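PDB 4O5J: uncharacterized protein from Helicobacter pylori, which probably serves as an adhesin of the bacterial outer membrane, its extracellular domain binding sialic acid-containing sugars. Local coordinates for residues A[66-71]-A[288-293]; A[257-262]-A[295-300]. All blocks are in the same frame, centred on the assembly; numbering follows the deposited sequence.

Overall arrangement
After helix 29-54 the chain forms helix 57-76, which carries segment 66-71; its partner comes more than two hundred residues later. Helix 241-268 then supplies segment 257-262, and helix 281-309, which follows, serves both contacts: residues 288-293 close the long loop of interaction 1, and residues 295-300, about two turns further on start to start, close the short helix-to-helix loop of interaction 2. Because the segments alternate along the chain, the two loops cross. The contacts lie about 10 Å apart, centre to centre, and meet where Phe70 packs on Ile298 and Leu259 on the backbone of Asn293. Together they tie an early helix and a later helical pair into one bundle.

Interaction 1. Residues A[66-71]-A[288-293]; sequences YLKSFT and YTFAQN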
ATOM      1  N   TYR A  66       2.410 -17.762 -14.339  1.00 63.27           N
ATOM      2  CA  TYR A  66       1.877 -17.172 -13.127  1.00 52.29           C
ATOM      3  C   TYR A  66       2.210 -15.653 -13.054  1.00 60.36           C
ATOM      4  O   TYR A  66       1.336 -14.814 -12.791  1.00 61.15           O
ATOM      5  CB  TYR A  66       2.431 -17.901 -11.885  1.00 51.82           C
ATOM      6  CG  TYR A  66       2.180 -17.043 -10.676  1.00 63.04           C
ATOM      7  CD1 TYR A  66       0.901 -17.006 -10.065  1.00 59.34           C
ATOM      8  CD2 TYR A  66       3.176 -16.175 -10.185  1.00 60.68           C
ATOM      9  CE1 TYR A  66       0.651 -16.185  -8.988  1.00 71.57           C
ATOM     10  CE2 TYR A  66       2.932 -15.355  -9.092  1.00 65.66           C
ATOM     11  CZ  TYR A  66       1.678 -15.348  -8.510  1.00 68.88           C
ATOM     12  OH  TYR A  66       1.447 -14.514  -7.434  1.00 72.99           O
ATOM     13  N   LEU A  67       3.483 -15.308 -13.256  1.00 54.82           N
ATOM     14  CA  LEU A  67       3.934 -13.937 -13.226  1.00 51.65           C
ATOM     15  C   LEU A  67       3.072 -13.075 -14.151  1.00 59.26           C
ATOM     16  O   LEU A  67       2.487 -12.043 -13.720  1.00 60.29           O
ATOM     17  CB  LEU A  67       5.373 -13.899 -13.684  1.00 60.37           C
ATOM     18  CG  LEU A  67       6.517 -13.747 -12.670  1.00 52.04           C
ATOM     19  CD1 LEU A  67       6.100 -13.955 -11.270  1.00 47.69           C
ATOM     20  CD2 LEU A  67       7.703 -14.615 -13.008  1.00 43.78           C
ATOM     21  N   LYS A  68       2.955 -13.510 -15.403  1.00 55.07           N
ATOM     22  CA  LYS A  68       2.204 -12.760 -16.431  1.00 53.83           C
ATOM     23  C   LYS A  68       0.749 -12.692 -16.083  1.00 57.76           C
ATOM     24  O   LYS A  68       0.073 -11.664 -16.272  1.00 62.07           O
ATOM     25  CB  LYS A  68       2.329 -13.398 -17.820  1.00 44.91           C
ATOM     26  CG  LYS A  68       3.715 -13.335 -18.346  1.00 56.32           C
ATOM     27  CD  LYS A  68       3.839 -14.100 -19.663  1.00 61.80           C
ATOM     28  CE  LYS A  68       4.207 -13.169 -20.831  1.00 66.14           C
ATOM     29  NZ  LYS A  68       3.044 -12.423 -21.231  1.00 60.54           N
ATOM     30  N   SER A  69       0.232 -13.780 -15.544  1.00 53.80           N
ATOM     31  CA  SER A  69      -1.170 -13.775 -15.228  1.00 54.18           C
ATOM     32  C   SER A  69      -1.465 -12.761 -14.079  1.00 56.06           C
ATOM     33  O   SER A  69      -2.494 -12.046 -14.062  1.00 61.49           O
ATOM     34  CB  SER A  69      -1.558 -15.194 -14.921  1.00 57.45           C
ATOM     35  OG  SER A  69      -2.871 -15.183 -14.493  1.00 78.58           O
ATOM     36  N   PHE A  70      -0.534 -12.640 -13.139  1.00 56.37           N
ATOM     37  CA  PHE A  70      -0.745 -11.687 -12.047  1.00 47.24           C
ATOM     38  C   PHE A  70      -0.691 -10.275 -12.638  1.00 52.76           C
ATOM     39  O   PHE A  70      -1.533  -9.426 -12.327  1.00 51.43           O
ATOM     40  CB  PHE A  70       0.329 -11.846 -10.990  1.00 47.48           C
ATOM     41  CG  PHE A  70       0.297 -10.773  -9.936  1.00 50.82           C
ATOM     42  CD1 PHE A  70      -0.407 -10.982  -8.757  1.00 52.97           C
ATOM     43  CD2 PHE A  70       0.945  -9.557 -10.134  1.00 54.33           C
ATOM     44  CE1 PHE A  70      -0.457  -9.976  -7.765  1.00 53.39           C
ATOM     45  CE2 PHE A  70       0.902  -8.558  -9.181  1.00 51.17           C
ATOM     46  CZ  PHE A  70       0.200  -8.761  -7.985  1.00 51.71           C
ATOM     47  N   THR A  71       0.292 -10.018 -13.498  1.00 45.00           N
ATOM     48  CA  THR A  71       0.440  -8.662 -14.030  1.00 46.38           C
ATOM     49  C   THR A  71      -0.767  -8.267 -14.857  1.00 54.94           C
ATOM     50  O   THR A  71      -1.189  -7.125 -14.834  1.00 54.28           O
ATOM     51  CB  THR A  71       1.694  -8.518 -14.858  1.00 49.94           C
ATOM     52  OG1 THR A  71       2.803  -8.837 -14.032  1.00 54.92           O
ATOM     53  CG2 THR A  71       1.850  -7.061 -15.390  1.00 46.69           C
ATOM     54  N   TYR A 288      13.969 -12.556 -14.544  1.00 56.47           N
ATOM     55  CA  TYR A 288      14.419 -12.325 -13.180  1.00 58.55           C
ATOM     56  C   TYR A 288      13.994 -10.938 -12.673  1.00 60.25           C
ATOM     57  O   TYR A 288      13.406 -10.784 -11.596  1.00 55.54           O
ATOM     58  CB  TYR A 288      15.908 -12.521 -13.099  1.00 52.87           C
ATOM     59  CG  TYR A 288      16.458 -12.530 -11.696  1.00 58.87           C
ATOM     60  CD1 TYR A 288      15.671 -12.906 -10.616  1.00 61.56           C
ATOM     61  CD2 TYR A 288      17.789 -12.224 -11.455  1.00 60.13           C
ATOM     62  CE1 TYR A 288      16.177 -12.906  -9.317  1.00 55.91           C
ATOM     63  CE2 TYR A 288      18.304 -12.230 -10.184  1.00 65.00           C
ATOM     64  CZ  TYR A 288      17.494 -12.572  -9.115  1.00 60.74           C
ATOM     65  OH  TYR A 288      18.037 -12.601  -7.868  1.00 64.38           O
ATOM     66  N   THR A 289      14.255  -9.926 -13.477  1.00 58.10           N
ATOM     67  CA  THR A 289      13.823  -8.585 -13.187  1.00 53.74           C
ATOM     68  C   THR A 289      12.327  -8.536 -13.040  1.00 51.45           C
ATOM     69  O   THR A 289      11.812  -7.909 -12.123  1.00 51.93           O
ATOM     70  CB  THR A 289      14.215  -7.663 -14.340  1.00 53.66           C
ATOM     71  OG1 THR A 289      15.618  -7.754 -14.499  1.00 54.29           O
ATOM     72  CG2 THR A 289      13.853  -6.226 -14.044  1.00 48.06           C
ATOM     73  N   PHE A 290      11.629  -9.192 -13.950  1.00 52.04           N
ATOM     74  CA  PHE A 290      10.174  -9.257 -13.904  1.00 50.29           C
ATOM     75  C   PHE A 290       9.709  -9.775 -12.529  1.00 51.84           C
ATOM     76  O   PHE A 290       8.887  -9.153 -11.837  1.00 52.72           O
ATOM     77  CB  PHE A 290       9.701 -10.201 -15.008  1.00 48.81           C
ATOM     78  CG  PHE A 290       8.215 -10.223 -15.209  1.00 52.08           C
ATOM     79  CD1 PHE A 290       7.445  -9.099 -14.954  1.00 56.15           C
ATOM     80  CD2 PHE A 290       7.579 -11.379 -15.672  1.00 51.91           C
ATOM     81  CE1 PHE A 290       6.061  -9.120 -15.145  1.00 61.79           C
ATOM     82  CE2 PHE A 290       6.194 -11.396 -15.869  1.00 53.99           C
ATOM     83  CZ  PHE A 290       5.443 -10.278 -15.626  1.00 57.88           C
ATOM     84  N   ALA A 291      10.275 -10.891 -12.113  1.00 49.36           N
ATOM     85  CA  ALA A 291       9.899 -11.547 -10.833  1.00 50.67           C
ATOM     86  C   ALA A 291      10.273 -10.685  -9.619  1.00 49.96           C
ATOM     87  O   ALA A 291       9.428 -10.475  -8.740  1.00 45.19           O
ATOM     88  CB  ALA A 291      10.522 -12.951 -10.762  1.00 46.90           C
ATOM     89  N   GLN A 292      11.480 -10.127  -9.578  1.00 45.67           N
ATOM     90  CA  GLN A 292      11.815  -9.193  -8.493  1.00 50.01           C
ATOM     91  C   GLN A 292      10.836  -8.075  -8.413  1.00 52.69           C
ATOM     92  O   GLN A 292      10.320  -7.759  -7.315  1.00 54.40           O
ATOM     93  CB  GLN A 292      13.190  -8.613  -8.692  1.00 53.65           C
ATOM     94  CG  GLN A 292      14.267  -9.640  -8.495  1.00 60.18           C
ATOM     95  CD  GLN A 292      15.630  -9.107  -8.895  1.00 66.86           C
ATOM     96  OE1 GLN A 292      16.318  -8.468  -8.112  1.00 71.23           O
ATOM     97  NE2 GLN A 292      16.024  -9.377 -10.106  1.00 69.18           N
ATOM     98  N   ASN A 293      10.525  -7.470  -9.564  1.00 52.19           N
ATOM     99  CA  ASN A 293       9.618  -6.288  -9.565  1.00 55.36           C
ATOM    100  C   ASN A 293       8.255  -6.653  -9.031  1.00 48.94           C
ATOM    101  O   ASN A 293       7.663  -5.882  -8.265  1.00 47.75           O
ATOM    102  CB  ASN A 293       9.440  -5.664 -10.975  1.00 54.12           C
ATOM    103  CG  ASN A 293      10.677  -4.957 -11.446  1.00 51.32           C
ATOM    104  OD1 ASN A 293      11.517  -4.548 -10.657  1.00 58.43           O
ATOM    105  ND2 ASN A 293      10.794  -4.810 -12.732  1.00 57.16           N
TER
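Phe290 reaches across from helix 281-309 and brings the outer end of its ring up obliquely to Leu67, Lys68 and Thr71, with the backbone N of Lys68 near CE2. Its CG is anti to the backbone N (chi1 -172°), which carries the ring out toward helix 57-76. The leucine and the ring point past one another, and the closest leucine atom is CB, 3.4 Å from CE2 of Phe290. Further out, CD2 of Leu67 passes the ring and comes 4.0 Å from CB of Ala291. Lys68 meets the ring at about a right angle, with its CG 4.0 Å from CE2 of Phe290, while its chain bends toward a weak hydrogen bond with Ser267. At the far end of the ring, OG1 of Thr71 sits 3.4 Å from CZ of Phe290. No hydrogen bond joins the segments. Instead, the carbonyl O of Leu67 accepts from Gln294 NE2, one residue beyond segment 288-293. Leu266 and Ser267 of helix 241-268 also touch the Phe290 side chain, and Ala364 of helix 343-396 touches Leu67. The short helical axes pass 10.7 Å apart at 50°, a separation spanned by the phenylalanine. Phe290 thus fills the buried interface where helices 57-76, 241-268 and 281-309 meet in the helical bundle of the SabA adhesion domain.

Interaction 2. Residues A[257-262]-A[295-300]; sequences VTLSQS and KQVISY
Gln296 is the first residue of segment 295-300 to meet segment 257-262, and it does so with the aliphatic part of its chain. CD2 of Leu259 comes in at about a right angle to that chain and lies 3.5 Å from CG of Gln296, with CB of the glutamine close behind. A bend at chi2 (58°) then turns the amide end away from segment 257-262 and lays NE2 over the centre of one face of the Tyr300 ring, 3.3 Å above its plane. Val297 follows and fills the middle of the contact: its CA and that of Ser260 form the nearest backbone pair, at 6.8 Å. CG2 of the valine meets CG of Leu259 at 3.8 Å, the two side chains crossing at a slant, and CG1 is the methyl nearer the Ser260 hydroxyl, 3.9 Å from OG. That hydroxyl is hydrogen-bonded to the carbonyl O of Ala256, one turn back in its own helix, so a polar atom beside the valine already has a partner. One turn past Gln296, Tyr300 brings CE2 to 4.0 Å from CD2 of Leu259, which thus rests among glutamine, valine and tyrosine. No hydrogen bond crosses between the segments; the helices run nearly antiparallel, with short axes 9.6 Å apart and an angle of 157°. Around this pair, Ile83 of helix 82-101 touches both Ser260 and Val297, and Asn74 of helix 57-76 also packs on Val297. Tyr300 continues along helix 241-268 onto Ile252, Gln255 and Ala256, while Lys295 turns to helix 343-396, where it forms a salt bridge with Asp362.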
ATOM      1  N   VAL A 257       2.226   1.842  -8.180  1.00 51.64           N
ATOM      2  CA  VAL A 257       1.511   2.005  -9.439  1.00 49.57           C
ATOM      3  C   VAL A 257       2.494   2.098 -10.617  1.00 51.15           C
ATOM      4  O   VAL A 257       2.394   1.347 -11.611  1.00 52.31           O
ATOM      5  CB  VAL A 257       0.621   3.242  -9.407  1.00 50.00           C
ATOM      6  CG1 VAL A 257       0.227   3.622 -10.832  1.00 49.04           C
ATOM      7  CG2 VAL A 257      -0.598   3.015  -8.520  1.00 37.49           C
ATOM      8  N   THR A 258       3.487   2.967 -10.491  1.00 46.46           N
ATOM      9  CA  THR A 258       4.528   3.073 -11.497  1.00 43.94           C
ATOM     10  C   THR A 258       5.165   1.722 -11.747  1.00 51.57           C
ATOM     11  O   THR A 258       5.431   1.341 -12.888  1.00 50.29           O
ATOM     12  CB  THR A 258       5.627   4.003 -11.012  1.00 48.21           C
ATOM     13  OG1 THR A 258       5.044   5.267 -10.767  1.00 56.41           O
ATOM     14  CG2 THR A 258       6.765   4.154 -12.082  1.00 43.63           C
ATOM     15  N   LEU A 259       5.458   0.998 -10.679  1.00 49.08           N
ATOM     16  CA  LEU A 259       6.150  -0.285 -10.851  1.00 44.64           C
ATOM     17  C   LEU A 259       5.193  -1.289 -11.539  1.00 49.49           C
ATOM     18  O   LEU A 259       5.627  -2.066 -12.377  1.00 53.48           O
ATOM     19  CB  LEU A 259       6.635  -0.816  -9.479  1.00 43.16           C
ATOM     20  CG  LEU A 259       7.558  -1.990  -9.486  1.00 46.22           C
ATOM     21  CD1 LEU A 259       8.696  -1.823 -10.484  1.00 42.90           C
ATOM     22  CD2 LEU A 259       8.102  -2.221  -8.077  1.00 48.22           C
ATOM     23  N   SER A 260       3.892  -1.265 -11.204  1.00 51.21           N
ATOM     24  CA  SER A 260       2.963  -2.132 -11.887  1.00 46.83           C
ATOM     25  C   SER A 260       2.947  -1.811 -13.399  1.00 52.25           C
ATOM     26  O   SER A 260       2.926  -2.728 -14.237  1.00 54.35           O
ATOM     27  CB  SER A 260       1.601  -1.968 -11.337  1.00 54.53           C
ATOM     28  OG  SER A 260       1.604  -2.222  -9.926  1.00 53.75           O
ATOM     29  N   GLN A 261       2.999  -0.535 -13.762  1.00 54.46           N
ATOM     30  CA  GLN A 261       2.974  -0.155 -15.193  1.00 51.11           C
ATOM     31  C   GLN A 261       4.268  -0.560 -15.874  1.00 50.56           C
ATOM     32  O   GLN A 261       4.209  -1.145 -16.950  1.00 62.03           O
ATOM     33  CB  GLN A 261       2.675   1.305 -15.325  1.00 54.83           C
ATOM     34  CG  GLN A 261       1.309   1.594 -14.669  1.00 61.17           C
ATOM     35  CD  GLN A 261       1.047   3.089 -14.497  1.00 70.42           C
ATOM     36  OE1 GLN A 261       1.987   3.884 -14.420  1.00 80.16           O
ATOM     37  NE2 GLN A 261      -0.233   3.479 -14.426  1.00 64.94           N
ATOM     38  N   SER A 262       5.439  -0.355 -15.232  1.00 56.81           N
ATOM     39  CA  SER A 262       6.732  -0.814 -15.837  1.00 54.53           C
ATOM     40  C   SER A 262       6.661  -2.290 -16.049  1.00 56.30           C
ATOM     41  O   SER A 262       7.113  -2.796 -17.050  1.00 59.04           O
ATOM     42  CB  SER A 262       7.945  -0.557 -14.975  1.00 66.04           C
ATOM     43  OG  SER A 262       7.995   0.812 -14.692  1.00 84.31           O
ATOM     44  N   LYS A 295       7.557  -9.035  -6.974  1.00 45.34           N
ATOM     45  CA  LYS A 295       7.650  -9.226  -5.521  1.00 45.35           C
ATOM     46  C   LYS A 295       7.648  -7.848  -4.816  1.00 51.50           C
ATOM     47  O   LYS A 295       6.964  -7.655  -3.788  1.00 47.46           O
ATOM     48  CB  LYS A 295       8.880 -10.040  -5.138  1.00 43.49           C
ATOM     49  CG  LYS A 295       8.875 -10.396  -3.632  1.00 47.57           C
ATOM     50  CD  LYS A 295      10.246 -10.907  -3.214  1.00 59.29           C
ATOM     51  CE  LYS A 295      10.307 -11.722  -1.906  1.00 66.66           C
ATOM     52  NZ  LYS A 295       9.277 -11.308  -0.937  1.00 63.57           N
ATOM     53  N   GLN A 296       8.348  -6.859  -5.390  1.00 42.77           N
ATOM     54  CA  GLN A 296       8.381  -5.523  -4.794  1.00 42.96           C
ATOM     55  C   GLN A 296       6.976  -4.909  -4.797  1.00 48.74           C
ATOM     56  O   GLN A 296       6.602  -4.165  -3.882  1.00 52.01           O
ATOM     57  CB  GLN A 296       9.366  -4.623  -5.549  1.00 41.79           C
ATOM     58  CG  GLN A 296       9.385  -3.247  -4.978  1.00 48.10           C
ATOM     59  CD  GLN A 296       9.758  -3.255  -3.490  1.00 52.44           C
ATOM     60  OE1 GLN A 296      10.875  -3.592  -3.172  1.00 61.16           O
ATOM     61  NE2 GLN A 296       8.845  -2.872  -2.598  1.00 53.49           N
ATOM     62  N   VAL A 297       6.186  -5.229  -5.820  1.00 44.69           N
ATOM     63  CA  VAL A 297       4.800  -4.710  -5.878  1.00 44.61           C
ATOM     64  C   VAL A 297       3.999  -5.254  -4.688  1.00 46.67           C
ATOM     65  O   VAL A 297       3.343  -4.486  -4.006  1.00 48.77           O
ATOM     66  CB  VAL A 297       4.091  -5.063  -7.210  1.00 43.01           C
ATOM     67  CG1 VAL A 297       2.591  -4.789  -7.095  1.00 36.92           C
ATOM     68  CG2 VAL A 297       4.722  -4.283  -8.364  1.00 38.70           C
ATOM     69  N   ILE A 298       4.061  -6.578  -4.470  1.00 49.18           N
ATOM     70  CA  ILE A 298       3.417  -7.230  -3.351  1.00 47.31           C
ATOM     71  C   ILE A 298       3.933  -6.654  -2.038  1.00 52.53           C
ATOM     72  O   ILE A 298       3.183  -6.438  -1.094  1.00 53.36           O
ATOM     73  CB  ILE A 298       3.667  -8.747  -3.360  1.00 46.31           C
ATOM     74  CG1 ILE A 298       3.070  -9.404  -4.618  1.00 45.64           C
ATOM     75  CG2 ILE A 298       3.109  -9.369  -2.103  1.00 41.22           C
ATOM     76  CD1 ILE A 298       1.615  -9.133  -4.768  1.00 47.07           C
ATOM     77  N   SER A 299       5.219  -6.386  -1.991  1.00 48.51           N
ATOM     78  CA  SER A 299       5.823  -5.903  -0.804  1.00 46.40           C
ATOM     79  C   SER A 299       5.309  -4.468  -0.491  1.00 54.58           C
ATOM     80  O   SER A 299       5.089  -4.124   0.696  1.00 45.29           O
ATOM     81  CB  SER A 299       7.325  -5.986  -0.983  1.00 53.16           C
ATOM     82  OG  SER A 299       7.841  -5.240   0.034  1.00 70.08           O
ATOM     83  N   TYR A 300       5.112  -3.639  -1.533  1.00 48.18           N
ATOM     84  CA  TYR A 300       4.524  -2.314  -1.312  1.00 42.87           C
ATOM     85  C   TYR A 300       3.117  -2.454  -0.768  1.00 42.45           C
ATOM     86  O   TYR A 300       2.696  -1.674   0.094  1.00 43.98           O
ATOM     87  CB  TYR A 300       4.451  -1.504  -2.599  1.00 37.87           C
ATOM     88  CG  TYR A 300       5.769  -0.856  -3.006  1.00 44.76           C
ATOM     89  CD1 TYR A 300       6.609  -0.260  -2.054  1.00 42.03           C
ATOM     90  CD2 TYR A 300       6.158  -0.817  -4.338  1.00 39.33           C
ATOM     91  CE1 TYR A 300       7.795   0.334  -2.436  1.00 44.84           C
ATOM     92  CE2 TYR A 300       7.342  -0.223  -4.732  1.00 40.33           C
ATOM     93  CZ  TYR A 300       8.147   0.352  -3.799  1.00 47.96           C
ATOM     94  OH  TYR A 300       9.315   0.914  -4.257  1.00 51.48           O
TER